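Local structure of maleate cis-trans isomerase (Pseudomonas putida, 4FQ5) at residues K50-E53 with P57-F60; L89-S92 with V98-Y101; M110-H115 with I172-I177; N124-E127 with A132-I135; T248-L253 with L258-P263. The protein probably catalyses the cis-trans isomerisation of the double bond of maleate to give fumarate. The protein carries 1 engineered substitution. One frame throughout, in Å; residues are numbered along the deposited sequence.

Interaction 1. Residues K50-E53 with P57-F60; sequences KARE and PERF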
loop_
_atom_site.group_PDB
_atom_site.type_symbol
_atom_site.label_atom_id
_atom_site.label_comp_id
_atom_site.label_asym_id
_atom_site.label_seq_id
_atom_site.Cartn_x
_atom_site.Cartn_y
_atom_site.Cartn_z
ATOM N N LYS A 50 3.590 7.844 -2.111
ATOM C CA LYS A 50 2.981 6.576 -1.688
ATOM C C LYS A 50 2.143 6.788 -0.426
ATOM O O LYS A 50 1.021 6.279 -0.320
ATOM C CB LYS A 50 4.067 5.546 -1.378
ATOM C CG LYS A 50 3.787 4.139 -1.876
ATOM C CD LYS A 50 4.649 3.806 -3.091
ATOM C CE LYS A 50 4.332 4.699 -4.286
ATOM N NZ LYS A 50 5.570 5.117 -5.006
ATOM N N ALA A 51 2.706 7.530 0.531
ATOM C CA ALA A 51 1.973 7.934 1.732
ATOM C C ALA A 51 0.755 8.783 1.372
ATOM O O ALA A 51 -0.316 8.616 1.965
ATOM C CB ALA A 51 2.886 8.670 2.714
ATOM N N ARG A 52 0.907 9.677 0.387
ATOM C CA ARG A 52 -0.213 10.519 -0.047
ATOM C C ARG A 52 -1.384 9.683 -0.593
ATOM O O ARG A 52 -2.552 10.049 -0.416
ATOM C CB ARG A 52 0.221 11.556 -1.082
ATOM C CG ARG A 52 -0.832 12.626 -1.334
ATOM C CD ARG A 52 -0.492 13.511 -2.524
ATOM N NE ARG A 52 -1.459 14.600 -2.658
ATOM C CZ ARG A 52 -2.586 14.536 -3.368
ATOM N NH1 ARG A 52 -2.909 13.423 -4.037
ATOM N NH2 ARG A 52 -3.389 15.594 -3.417
ATOM N N GLU A 53 -1.058 8.571 -1.249
ATOM C CA GLU A 53 -2.068 7.672 -1.820
ATOM C C GLU A 53 -2.981 7.045 -0.757
ATOM O O GLU A 53 -4.091 6.619 -1.066
ATOM C CB GLU A 53 -1.414 6.603 -2.707
ATOM C CG GLU A 53 -0.795 7.182 -3.981
ATOM C CD GLU A 53 -0.112 6.154 -4.871
ATOM O OE1 GLU A 53 -0.100 4.954 -4.516
ATOM O OE2 GLU A 53 0.417 6.551 -5.941
ATOM N N PRO A 57 -7.021 10.430 -3.627
ATOM C CA PRO A 57 -7.253 9.428 -4.679
ATOM C C PRO A 57 -6.198 9.325 -5.798
ATOM O O PRO A 57 -6.114 8.283 -6.443
ATOM C CB PRO A 57 -8.614 9.831 -5.258
ATOM C CG PRO A 57 -8.696 11.301 -5.030
ATOM C CD PRO A 57 -7.927 11.589 -3.766
ATOM N N GLU A 58 -5.405 10.372 -6.023
ATOM C CA GLU A 58 -4.400 10.356 -7.099
ATOM C C GLU A 58 -3.366 9.249 -6.949
ATOM O O GLU A 58 -2.933 8.934 -5.839
ATOM C CB GLU A 58 -3.688 11.706 -7.220
ATOM C CG GLU A 58 -4.558 12.820 -7.775
ATOM C CD GLU A 58 -5.552 13.358 -6.762
ATOM O OE1 GLU A 58 -6.565 13.940 -7.195
ATOM O OE2 GLU A 58 -5.331 13.198 -5.540
ATOM N N ARG A 59 -2.987 8.660 -8.080
ATOM C CA ARG A 59 -1.938 7.650 -8.137
ATOM C C ARG A 59 -0.772 8.203 -8.956
ATOM O O ARG A 59 -0.976 8.999 -9.877
ATOM C CB ARG A 59 -2.463 6.348 -8.753
ATOM C CG ARG A 59 -3.589 5.676 -7.968
ATOM C CD ARG A 59 -3.110 5.134 -6.631
ATOM N NE ARG A 59 -3.982 4.072 -6.123
ATOM C CZ ARG A 59 -3.754 3.365 -5.015
ATOM N NH1 ARG A 59 -2.677 3.592 -4.271
ATOM N NH2 ARG A 59 -4.609 2.420 -4.648
ATOM N N PHE A 60 0.443 7.783 -8.614
ATOM C CA PHE A 60 1.644 8.378 -9.191
ATOM C C PHE A 60 2.529 7.340 -9.864
ATOM O O PHE A 60 2.669 6.230 -9.364
ATOM C CB PHE A 60 2.423 9.139 -8.111
ATOM C CG PHE A 60 1.632 10.246 -7.469
ATOM C CD1 PHE A 60 1.613 11.524 -8.028
ATOM C CD2 PHE A 60 0.883 10.009 -6.316
ATOM C CE1 PHE A 60 0.878 12.546 -7.445
ATOM C CE2 PHE A 60 0.137 11.026 -5.730
ATOM C CZ PHE A 60 0.131 12.295 -6.296
HETATM O O HOH W 1 -2.519 10.564 -3.564
HETATM O O HOH W 2 -6.194 15.372 -3.987
HETATM O O HOH W 3 0.642 4.397 -7.757
#
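Glu-53 OE2 is gripped by two donors: the backbone N of Phe-60, 2.9 Å away and lying nearly on the line of the C-O bond, and water 3, which also donates to Phe-60 O. The contact closes the turn from helix 41-52 into strand 59-67 of a beta-alpha-beta unit, and a glutamate suits the place because its two oxygens serve different partners. OE1 takes a salt bridge from Arg-59 NH1 at 2.9 Å, reached from above the carboxylate plane, with the two flat groups nearly perpendicular (85°). That arginine also donates through NH2 to Glu-53 O of the second subunit. The Phe-60 ring lies nearly coplanar with the carboxylate, its CD2 edge 3.5 Å from Glu-53 OE2. Arg-52, its chain fully extended with CG opposite the backbone N (chi1 -168°), is long enough to reach Glu-58: NH1 meets OE2 at 2.9 Å in an almost straight bond. Water 2 makes a second link, accepting from Arg-52 NH2 and donating to Glu-58 OE2.

Interaction 2. Residues L89-S92 with V98-Y101; sequences LELS and VMGY
The backbones of helical Leu-91 and strand residue Met-99 keep a CA separation of 7.7 Å, a spacing bridged by side chains. Both CB atoms point across it. Met-99 does the reaching: its chain runs extended through CG and SD, then bends at the last torsion (chi3 -56°), which lays the terminal methyl against the helix. There Met-99 CE rests 3.8 Å from Leu-91 CB and 4.0 Å from the backbone N of Ser-92, while SD stands 4.2 Å from Leu-91 CB. Further along the same chain, Met-99 CG touches a branch of the leucine, Leu-91 CD1, at 4.0 Å; the two side chains cross at a slant and touch at more than one point. This is helix-on-sheet packing in an alpha/beta fold: helix 84-92 lies against strand 98-101, an inner strand of the parallel sheet that contains strands 59-67, 27-35 and 135-137. A long, flexible, apolar methionine suits a buried span of this length, and the branched leucine packs beside its CG. Both side chains also pack on Ile-33 of the neighbouring strand 27-35. Ser-92 has a short side chain, its CB 4.4 Å from Met-99 CE, and its hydroxyl is engaged away from the methionine, hydrogen-bonded to Ala-88 O one turn earlier in the helix and to Asn-129 OD1.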
loop_
_atom_site.group_PDB
_atom_site.type_symbol
_atom_site.label_atom_id
_atom_site.label_comp_id
_atom_site.label_asym_id
_atom_site.label_seq_id
_atom_site.Cartn_x
_atom_site.Cartn_y
_atom_site.Cartn_z
ATOM N N LEU A 89 14.390 17.063 -22.415
ATOM C CA LEU A 89 13.946 16.455 -23.673
ATOM C C LEU A 89 13.569 14.993 -23.457
ATOM O O LEU A 89 12.533 14.538 -23.935
ATOM C CB LEU A 89 15.025 16.557 -24.763
ATOM C CG LEU A 89 15.218 17.914 -25.453
ATOM C CD1 LEU A 89 16.567 17.992 -26.160
ATOM C CD2 LEU A 89 14.079 18.211 -26.425
ATOM N N GLU A 90 14.412 14.265 -22.730
ATOM C CA GLU A 90 14.162 12.855 -22.439
ATOM C C GLU A 90 12.835 12.636 -21.710
ATOM O O GLU A 90 12.055 11.752 -22.074
ATOM C CB GLU A 90 15.339 12.229 -21.669
ATOM C CG GLU A 90 16.554 11.974 -22.554
ATOM C CD GLU A 90 17.793 11.503 -21.806
ATOM O OE1 GLU A 90 17.730 11.274 -20.579
ATOM O OE2 GLU A 90 18.847 11.356 -22.462
ATOM N N LEU A 91 12.566 13.467 -20.711
ATOM C CA LEU A 91 11.369 13.295 -19.893
ATOM C C LEU A 91 10.109 13.845 -20.553
ATOM O O LEU A 91 9.023 13.295 -20.350
ATOM C CB LEU A 91 11.575 13.870 -18.483
ATOM C CG LEU A 91 12.569 13.081 -17.610
ATOM C CD1 LEU A 91 12.878 13.830 -16.324
ATOM C CD2 LEU A 91 12.053 11.676 -17.307
ATOM N N SER A 92 10.238 14.908 -21.349
ATOM C CA SER A 92 9.074 15.421 -22.080
ATOM C C SER A 92 8.674 14.526 -23.266
ATOM O O SER A 92 7.533 14.584 -23.716
ATOM C CB SER A 92 9.218 16.901 -22.484
ATOM O OG SER A 92 10.400 17.146 -23.217
ATOM N N VAL A 98 4.696 16.719 -14.416
ATOM C CA VAL A 98 5.562 17.644 -13.682
ATOM C C VAL A 98 6.963 17.127 -13.820
ATOM O O VAL A 98 7.164 15.915 -13.932
ATOM C CB VAL A 98 5.337 17.671 -12.150
ATOM C CG1 VAL A 98 4.609 18.927 -11.726
ATOM C CG2 VAL A 98 4.700 16.385 -11.628
ATOM N N MET A 99 7.925 18.038 -13.738
ATOM C CA MET A 99 9.326 17.688 -13.864
ATOM C C MET A 99 10.130 18.400 -12.787
ATOM O O MET A 99 10.086 19.628 -12.679
ATOM C CB MET A 99 9.832 18.073 -15.256
ATOM C CG MET A 99 11.146 17.413 -15.631
ATOM S SD MET A 99 11.685 17.892 -17.281
ATOM C CE MET A 99 10.252 17.409 -18.246
ATOM N N GLY A 100 10.856 17.619 -11.992
ATOM C CA GLY A 100 11.684 18.162 -10.924
ATOM C C GLY A 100 13.162 17.976 -11.195
ATOM O O GLY A 100 13.621 16.865 -11.446
ATOM N N TYR A 101 13.904 19.080 -11.156
ATOM C CA TYR A 101 15.363 19.055 -11.218
ATOM C C TYR A 101 15.826 18.852 -9.784
ATOM O O TYR A 101 15.647 19.729 -8.935
ATOM C CB TYR A 101 15.870 20.383 -11.788
ATOM C CG TYR A 101 17.365 20.520 -12.006
ATOM C CD1 TYR A 101 17.883 20.656 -13.292
ATOM C CD2 TYR A 101 18.260 20.566 -10.930
ATOM C CE1 TYR A 101 19.249 20.812 -13.510
ATOM C CE2 TYR A 101 19.628 20.710 -11.136
ATOM C CZ TYR A 101 20.117 20.842 -12.431
ATOM O OH TYR A 101 21.470 20.998 -12.655
#

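Interaction 3. Residues M110-H115 with I172-I177; sequences MGHGYH and IRHEGI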
loop_
_atom_site.group_PDB
_atom_site.type_symbol
_atom_site.label_atom_id
_atom_site.label_comp_id
_atom_site.label_asym_id
_atom_site.label_seq_id
_atom_site.Cartn_x
_atom_site.Cartn_y
_atom_site.Cartn_z
ATOM N N MET A 110 25.517 27.932 -9.679
ATOM C CA MET A 110 25.616 28.645 -10.949
ATOM C C MET A 110 25.436 30.150 -10.806
ATOM O O MET A 110 25.497 30.875 -11.788
ATOM C CB MET A 110 24.612 28.080 -11.957
ATOM C CG MET A 110 24.882 26.643 -12.378
ATOM S SD MET A 110 26.438 26.440 -13.270
ATOM C CE MET A 110 26.107 27.409 -14.738
ATOM N N GLY A 111 25.201 30.621 -9.587
ATOM C CA GLY A 111 25.034 32.056 -9.350
ATOM C C GLY A 111 23.624 32.497 -8.993
ATOM O O GLY A 111 22.649 31.798 -9.278
ATOM N N HIS A 112 23.527 33.682 -8.391
ATOM C CA HIS A 112 22.260 34.215 -7.896
ATOM C C HIS A 112 21.183 34.249 -8.941
ATOM O O HIS A 112 21.410 34.683 -10.075
ATOM C CB HIS A 112 22.453 35.609 -7.308
ATOM C CG HIS A 112 23.273 35.635 -6.035
ATOM N ND1 HIS A 112 23.417 34.556 -5.238
ATOM C CD2 HIS A 112 23.962 36.672 -5.414
ATOM C CE1 HIS A 112 24.180 34.877 -4.175
ATOM N NE2 HIS A 112 24.513 36.173 -4.283
ATOM N N GLY A 113 19.999 33.776 -8.562
ATOM C CA GLY A 113 18.827 33.794 -9.427
ATOM C C GLY A 113 18.784 32.709 -10.490
ATOM O O GLY A 113 17.890 32.703 -11.342
ATOM N N TYR A 114 19.732 31.779 -10.448
ATOM C CA TYR A 114 19.800 30.746 -11.478
ATOM C C TYR A 114 18.619 29.777 -11.451
ATOM O O TYR A 114 18.281 29.197 -12.484
ATOM C CB TYR A 114 21.128 29.983 -11.438
ATOM C CG TYR A 114 21.340 29.080 -12.634
ATOM C CD1 TYR A 114 21.264 27.689 -12.511
ATOM C CD2 TYR A 114 21.612 29.615 -13.896
ATOM C CE1 TYR A 114 21.465 26.860 -13.611
ATOM C CE2 TYR A 114 21.814 28.796 -14.996
ATOM C CZ TYR A 114 21.737 27.424 -14.853
ATOM O OH TYR A 114 21.941 26.619 -15.954
ATOM N N HIS A 115 17.983 29.601 -10.293
ATOM C CA HIS A 115 16.807 28.719 -10.235
ATOM C C HIS A 115 15.692 29.174 -11.139
ATOM O O HIS A 115 14.985 28.347 -11.714
ATOM C CB HIS A 115 16.332 28.450 -8.801
ATOM C CG HIS A 115 15.580 29.588 -8.165
ATOM N ND1 HIS A 115 16.196 30.583 -7.499
ATOM C CD2 HIS A 115 14.213 29.840 -8.074
ATOM C CE1 HIS A 115 15.273 31.442 -7.023
ATOM N NE2 HIS A 115 14.059 30.983 -7.374
ATOM N N ILE A 172 20.552 31.531 -0.260
ATOM C CA ILE A 172 19.344 31.645 0.555
ATOM C C ILE A 172 19.214 33.057 1.143
ATOM O O ILE A 172 18.141 33.668 1.095
ATOM C CB ILE A 172 19.320 30.572 1.671
ATOM C CG1 ILE A 172 19.235 29.165 1.054
ATOM C CG2 ILE A 172 18.147 30.801 2.611
ATOM C CD1 ILE A 172 19.681 28.052 1.977
ATOM N N ARG A 173 20.320 33.570 1.676
ATOM C CA ARG A 173 20.373 34.936 2.187
ATOM C C ARG A 173 20.025 35.951 1.098
ATOM O O ARG A 173 19.269 36.889 1.343
ATOM C CB ARG A 173 21.746 35.231 2.805
ATOM C CG ARG A 173 21.991 34.510 4.123
ATOM C CD ARG A 173 23.378 34.794 4.686
ATOM N NE ARG A 173 23.503 34.294 6.058
ATOM C CZ ARG A 173 24.638 33.865 6.611
ATOM N NH1 ARG A 173 25.768 33.866 5.920
ATOM N NH2 ARG A 173 24.641 33.422 7.860
ATOM N N HIS A 174 20.555 35.738 -0.108
ATOM C CA HIS A 174 20.269 36.608 -1.252
ATOM C C HIS A 174 18.806 36.610 -1.597
ATOM O O HIS A 174 18.260 37.626 -2.051
ATOM C CB HIS A 174 21.096 36.195 -2.469
ATOM C CG HIS A 174 20.962 37.136 -3.644
ATOM N ND1 HIS A 174 20.178 36.863 -4.706
ATOM C CD2 HIS A 174 21.528 38.386 -3.883
ATOM C CE1 HIS A 174 20.248 37.882 -5.587
ATOM N NE2 HIS A 174 21.076 38.812 -5.083
ATOM N N GLU A 175 18.148 35.472 -1.381
ATOM C CA GLU A 175 16.713 35.369 -1.643
ATOM C C GLU A 175 15.875 35.985 -0.519
ATOM O O GLU A 175 14.651 35.917 -0.541
ATOM C CB GLU A 175 16.308 33.912 -1.911
ATOM C CG GLU A 175 16.787 33.383 -3.258
ATOM C CD GLU A 175 16.145 34.091 -4.443
ATOM O OE1 GLU A 175 14.967 34.489 -4.346
ATOM O OE2 GLU A 175 16.811 34.238 -5.488
ATOM N N GLY A 176 16.544 36.595 0.456
ATOM C CA GLY A 176 15.859 37.338 1.510
ATOM C C GLY A 176 15.478 36.497 2.709
ATOM O O GLY A 176 14.605 36.877 3.476
ATOM N N ILE A 177 16.130 35.351 2.861
ATOM C CA ILE A 177 15.872 34.454 3.988
ATOM C C ILE A 177 17.129 34.391 4.836
ATOM O O ILE A 177 18.184 33.953 4.373
ATOM C CB ILE A 177 15.484 33.033 3.515
ATOM C CG1 ILE A 177 14.216 33.073 2.659
ATOM C CG2 ILE A 177 15.307 32.092 4.705
ATOM C CD1 ILE A 177 14.109 31.936 1.658
HETATM O O HOH W 4 19.460 33.849 -5.659
#
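Stacking comes first: the imidazoles of His-112 and His-174 form an offset stack, their centroids 3.8 Å apart and their planes 12° from parallel. The closest atoms are His-112 CD2 and His-174 CD2, at 3.3 Å. Each CB also lies over the face of the other ring, giving two CH-pi contacts. His-174 has CG opposite its backbone N (chi1 -174°), which swings the ring out from the end of helix 162-174. The contact thus brings the N-terminal end of helix 114-128 against the C-terminal end of helix 162-174, which Gly-176 closes with a Schellman motif, at the protein surface.

The polar links run through water 4, which accepts from Gly-113 N, donates to Glu-175 OE2 at 2.7 Å and lies 3.2 Å from His-174 ND1. Gly-113 is the N-cap of helix 114-128, and its positive phi favours glycine. At His-115 the carboxylate comes to the ring's edge, Glu-175 OE2 lying 3.5 Å from CE1; His-115 ND1 is bonded to Tyr-171 OH, and Glu-175 OE1 forms a salt bridge with Arg-147.

Two stacked histidines would probably disfavour being protonated together, since ND1 of His-112 lies only 4.0 Å from ND1 of His-174.

Interaction 4. Residues N124-E127 with A132-I135; sequences NVTE and ATPI
Thr-126 OG1 accepts a hydrogen bond from the backbone N of Thr-133, 3.2 Å away and clearly bent, with an N-H...O angle of 141°. The bond lies where helix 114-128 turns back toward strand 135-137, the helix-to-strand connection of an alpha/beta fold that leads into the end strand of a parallel sheet. Threonine suits the position because its two branches do different work. The hydroxyl faces the loop, with Ala-132 CA 3.6 Å from Thr-126 OG1, while the methyl turns inward and meets Ile-135 tip to tip, CG2 to CD1 at 4.1 Å. On the more exposed side the chains run close, and a small alanine fits beside the helix: Ala-132 CB lies 4.2 Å from Glu-127 CB, while the glutamate's extended chain carries its carboxylate away from the loop. Thr-133 crosses Thr-126 at about a right angle, its OG1 3.8 Å from Thr-126 CB, and that hydroxyl is bonded to Ala-131 O in the turn itself. With OG1 set between the backbone N and the carbonyl carbon (chi1 66°), the Thr-126 hydroxyl can also bond to Arg-123 O, one turn back in the helix, so it has two backbone partners, Thr-133 N and Arg-123 O. Further out, both Thr-126 and Ile-135 pack on the Met-99 side chain, and the loop is fixed beside strand 98-101 by a backbone hydrogen bond between Pro-134 and Met-99.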
loop_
_atom_site.group_PDB
_atom_site.type_symbol
_atom_site.label_atom_id
_atom_site.label_comp_id
_atom_site.label_asym_id
_atom_site.label_seq_id
_atom_site.Cartn_x
_atom_site.Cartn_y
_atom_site.Cartn_z
ATOM N N ASN A 124 10.966 25.945 -21.590
ATOM C CA ASN A 124 11.086 26.228 -23.025
ATOM C C ASN A 124 11.461 24.983 -23.822
ATOM O O ASN A 124 10.871 24.709 -24.865
ATOM C CB ASN A 124 12.122 27.329 -23.289
ATOM C CG ASN A 124 11.644 28.708 -22.880
ATOM O OD1 ASN A 124 10.442 28.959 -22.754
ATOM N ND2 ASN A 124 12.591 29.623 -22.690
ATOM N N VAL A 125 12.445 24.241 -23.318
ATOM C CA VAL A 125 12.859 22.977 -23.922
ATOM C C VAL A 125 11.666 22.019 -24.060
ATOM O O VAL A 125 11.483 21.409 -25.116
ATOM C CB VAL A 125 14.015 22.317 -23.132
ATOM C CG1 VAL A 125 14.299 20.909 -23.632
ATOM C CG2 VAL A 125 15.276 23.171 -23.206
ATOM N N THR A 126 10.843 21.904 -23.012
ATOM C CA THR A 126 9.691 20.990 -23.058
ATOM C C THR A 126 8.618 21.502 -24.011
ATOM O O THR A 126 7.998 20.715 -24.735
ATOM C CB THR A 126 9.063 20.696 -21.672
ATOM O OG1 THR A 126 8.473 21.884 -21.120
ATOM C CG2 THR A 126 10.097 20.126 -20.715
ATOM N N GLU A 127 8.411 22.818 -23.997
ATOM C CA GLU A 127 7.436 23.460 -24.871
ATOM C C GLU A 127 7.785 23.231 -26.346
ATOM O O GLU A 127 6.908 22.891 -27.146
ATOM C CB GLU A 127 7.336 24.950 -24.552
ATOM C CG GLU A 127 6.305 25.699 -25.380
ATOM C CD GLU A 127 6.189 27.165 -24.997
ATOM O OE1 GLU A 127 6.923 27.624 -24.091
ATOM O OE2 GLU A 127 5.352 27.864 -25.609
ATOM N N ALA A 132 4.747 21.116 -23.081
ATOM C CA ALA A 132 4.997 22.092 -22.019
ATOM C C ALA A 132 4.640 21.497 -20.656
ATOM O O ALA A 132 3.537 20.986 -20.467
ATOM C CB ALA A 132 4.212 23.374 -22.270
ATOM N N THR A 133 5.584 21.561 -19.721
ATOM C CA THR A 133 5.448 20.916 -18.419
ATOM C C THR A 133 5.820 21.901 -17.322
ATOM O O THR A 133 6.805 22.625 -17.471
ATOM C CB THR A 133 6.419 19.729 -18.302
ATOM O OG1 THR A 133 6.408 18.984 -19.521
ATOM C CG2 THR A 133 6.030 18.826 -17.155
ATOM N N PRO A 134 5.057 21.921 -16.211
ATOM C CA PRO A 134 5.562 22.693 -15.068
ATOM C C PRO A 134 6.897 22.129 -14.586
ATOM O O PRO A 134 7.058 20.907 -14.444
ATOM C CB PRO A 134 4.467 22.546 -13.999
ATOM C CG PRO A 134 3.509 21.523 -14.521
ATOM C CD PRO A 134 3.675 21.455 -16.007
ATOM N N ILE A 135 7.849 23.030 -14.374
ATOM C CA ILE A 135 9.207 22.681 -13.994
ATOM C C ILE A 135 9.429 23.132 -12.558
ATOM O O ILE A 135 9.086 24.260 -12.198
ATOM C CB ILE A 135 10.248 23.373 -14.911
ATOM C CG1 ILE A 135 9.956 23.094 -16.400
ATOM C CG2 ILE A 135 11.672 22.990 -14.516
ATOM C CD1 ILE A 135 10.263 21.684 -16.879
#

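Interaction 5. Residues T248-L253 with L258-P263; sequences TTWAML and LPTRVP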
loop_
_atom_site.group_PDB
_atom_site.type_symbol
_atom_site.label_atom_id
_atom_site.label_comp_id
_atom_site.label_asym_id
_atom_site.label_seq_id
_atom_site.Cartn_x
_atom_site.Cartn_y
_atom_site.Cartn_z
ATOM N N THR A 248 10.445 19.944 -2.698
ATOM C CA THR A 248 10.222 19.568 -4.101
ATOM C C THR A 248 8.857 18.900 -4.291
ATOM O O THR A 248 8.131 19.227 -5.234
ATOM C CB THR A 248 11.342 18.634 -4.619
ATOM O OG1 THR A 248 12.604 19.307 -4.549
ATOM C CG2 THR A 248 11.098 18.205 -6.066
ATOM N N THR A 249 8.495 17.975 -3.400
ATOM C CA THR A 249 7.198 17.304 -3.566
ATOM C C THR A 249 6.054 18.262 -3.270
ATOM O O THR A 249 5.032 18.237 -3.951
ATOM C CB THR A 249 7.043 15.935 -2.830
ATOM O OG1 THR A 249 6.065 16.019 -1.789
ATOM C CG2 THR A 249 8.338 15.386 -2.309
ATOM N N TRP A 250 6.245 19.130 -2.281
ATOM C CA TRP A 250 5.304 20.207 -2.028
ATOM C C TRP A 250 5.108 21.049 -3.268
ATOM O O TRP A 250 3.967 21.311 -3.674
ATOM C CB TRP A 250 5.751 21.057 -0.840
ATOM C CG TRP A 250 4.879 22.268 -0.656
ATOM C CD1 TRP A 250 3.656 22.347 0.009
ATOM C CD2 TRP A 250 5.120 23.621 -1.177
ATOM N NE1 TRP A 250 3.145 23.623 -0.063
ATOM C CE2 TRP A 250 3.972 24.433 -0.757
ATOM C CE3 TRP A 250 6.138 24.219 -1.915
ATOM C CZ2 TRP A 250 3.869 25.781 -1.075
ATOM C CZ3 TRP A 250 6.019 25.579 -2.233
ATOM C CH2 TRP A 250 4.910 26.339 -1.818
ATOM N N ALA A 251 6.211 21.449 -3.901
ATOM C CA ALA A 251 6.141 22.295 -5.098
ATOM C C ALA A 251 5.520 21.590 -6.307
ATOM O O ALA A 251 4.749 22.195 -7.046
ATOM C CB ALA A 251 7.512 22.868 -5.440
ATOM N N MET A 252 5.839 20.312 -6.492
ATOM C CA MET A 252 5.224 19.513 -7.554
ATOM C C MET A 252 3.706 19.412 -7.373
ATOM O O MET A 252 2.943 19.644 -8.315
ATOM C CB MET A 252 5.833 18.112 -7.601
ATOM C CG MET A 252 7.200 18.020 -8.249
ATOM S SD MET A 252 7.880 16.362 -8.040
ATOM C CE MET A 252 9.191 16.411 -9.246
ATOM N N LEU A 253 3.280 19.065 -6.158
ATOM C CA LEU A 253 1.855 18.990 -5.831
ATOM C C LEU A 253 1.144 20.329 -6.075
ATOM O O LEU A 253 0.082 20.367 -6.707
ATOM C CB LEU A 253 1.664 18.541 -4.382
ATOM C CG LEU A 253 1.298 17.103 -3.972
ATOM C CD1 LEU A 253 1.347 16.046 -5.072
ATOM C CD2 LEU A 253 2.118 16.692 -2.754
ATOM N N LEU A 258 -2.909 20.361 -6.595
ATOM C CA LEU A 258 -3.348 19.281 -5.712
ATOM C C LEU A 258 -3.073 19.608 -4.246
ATOM O O LEU A 258 -2.066 20.250 -3.940
ATOM C CB LEU A 258 -2.654 17.967 -6.089
ATOM C CG LEU A 258 -2.880 17.403 -7.492
ATOM C CD1 LEU A 258 -1.856 16.310 -7.776
ATOM C CD2 LEU A 258 -4.305 16.885 -7.655
ATOM N N PRO A 259 -3.963 19.161 -3.333
ATOM C CA PRO A 259 -3.737 19.274 -1.888
ATOM C C PRO A 259 -2.374 18.702 -1.489
ATOM O O PRO A 259 -1.911 17.742 -2.095
ATOM C CB PRO A 259 -4.856 18.418 -1.292
ATOM C CG PRO A 259 -5.955 18.514 -2.291
ATOM C CD PRO A 259 -5.280 18.566 -3.636
ATOM N N THR A 260 -1.755 19.293 -0.477
ATOM C CA THR A 260 -0.369 18.993 -0.125
ATOM C C THR A 260 -0.247 18.289 1.226
ATOM O O THR A 260 0.747 18.450 1.935
ATOM C CB THR A 260 0.479 20.280 -0.108
ATOM O OG1 THR A 260 -0.081 21.213 0.829
ATOM C CG2 THR A 260 0.510 20.917 -1.488
ATOM N N ARG A 261 -1.266 17.514 1.579
ATOM C CA ARG A 261 -1.236 16.761 2.820
ATOM C C ARG A 261 -0.628 15.384 2.579
ATOM O O ARG A 261 -1.210 14.537 1.889
ATOM C CB ARG A 261 -2.641 16.649 3.416
ATOM C CG ARG A 261 -2.654 16.139 4.839
ATOM C CD ARG A 261 -4.053 16.177 5.426
ATOM N NE ARG A 261 -4.313 14.858 5.960
ATOM C CZ ARG A 261 -5.227 14.015 5.501
ATOM N NH1 ARG A 261 -6.054 14.355 4.523
ATOM N NH2 ARG A 261 -5.324 12.829 6.059
ATOM N N VAL A 262 0.558 15.180 3.146
ATOM C CA VAL A 262 1.283 13.923 3.013
ATOM C C VAL A 262 1.715 13.421 4.391
ATOM O O VAL A 262 2.515 14.072 5.066
ATOM C CB VAL A 262 2.532 14.072 2.112
ATOM C CG1 VAL A 262 3.315 12.769 2.071
ATOM C CG2 VAL A 262 2.142 14.508 0.705
ATOM N N PRO A 263 1.191 12.258 4.810
ATOM C CA PRO A 263 1.577 11.668 6.094
ATOM C C PRO A 263 3.090 11.473 6.200
ATOM O O PRO A 263 3.704 10.890 5.301
ATOM C CB PRO A 263 0.867 10.311 6.075
ATOM C CG PRO A 263 -0.328 10.538 5.209
ATOM C CD PRO A 263 0.164 11.451 4.123
#
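The end of helix 244-255 and the loop that follows it fold back on each other here, with Leu-253 as the central apolar residue. A backbone bond starts the return: Leu-258 N donates to Leu-253 O at 3.0 Å, with an N-H...O angle of 164°. Beyond it the leucine side chain is met along its length. Leu-253 CB lies 3.9 Å from Thr-260 CG2, Leu-253 CG is 3.8 Å from Pro-259 O, and the two branches diverge, CD2 to Val-262 CG2 at 4.1 Å and CD1 to Leu-258 CD1 at 4.2 Å. A branched apolar side chain can thus serve four loop residues at once. Thr-260 has a double role: its methyl touches Trp-250 CD1 at 3.8 Å, approaching the indole obliquely, whereas its hydroxyl is bonded to Tyr-273 O. Trp-250 NE1 donates to that same carbonyl, so one backbone oxygen satisfies both buried polar groups.

Around this core, Trp-250 packs on Asp-144 and Ala-148 of helix 138-149, and Val-262 on Leu-48 of helix 41-52. Leu-253 also touches Phe-60, so the helix and its returning loop lie between helices 41-52 and 138-149, against the sheet that holds strand 59-67.

From the N terminus, interaction 1 closes the short turn between helix 41-52 and strand 59-67, and interaction 2 the one from helix 84-92 to strand 98-101. Interaction 3 spans a much longer loop, joining the start of helix 114-128 to the end of helix 162-174; nested inside it, interaction 4 closes the loop from helix 114-128 to strand 135-137. Interaction 5 follows in series, closing the loop after helix 244-255. Interactions 2 and 4 adjoin along strand 98-101. Interaction 5 touches interaction 1 through Arg-52 and Pro-259, and interaction 2 through Met-252 and Gly-100, bringing the chain's last helix against the sheet of strands 59-67, 27-35, 98-101 and 135-137. Interactions 1 and 3 lie on opposite sides of the chain's centre.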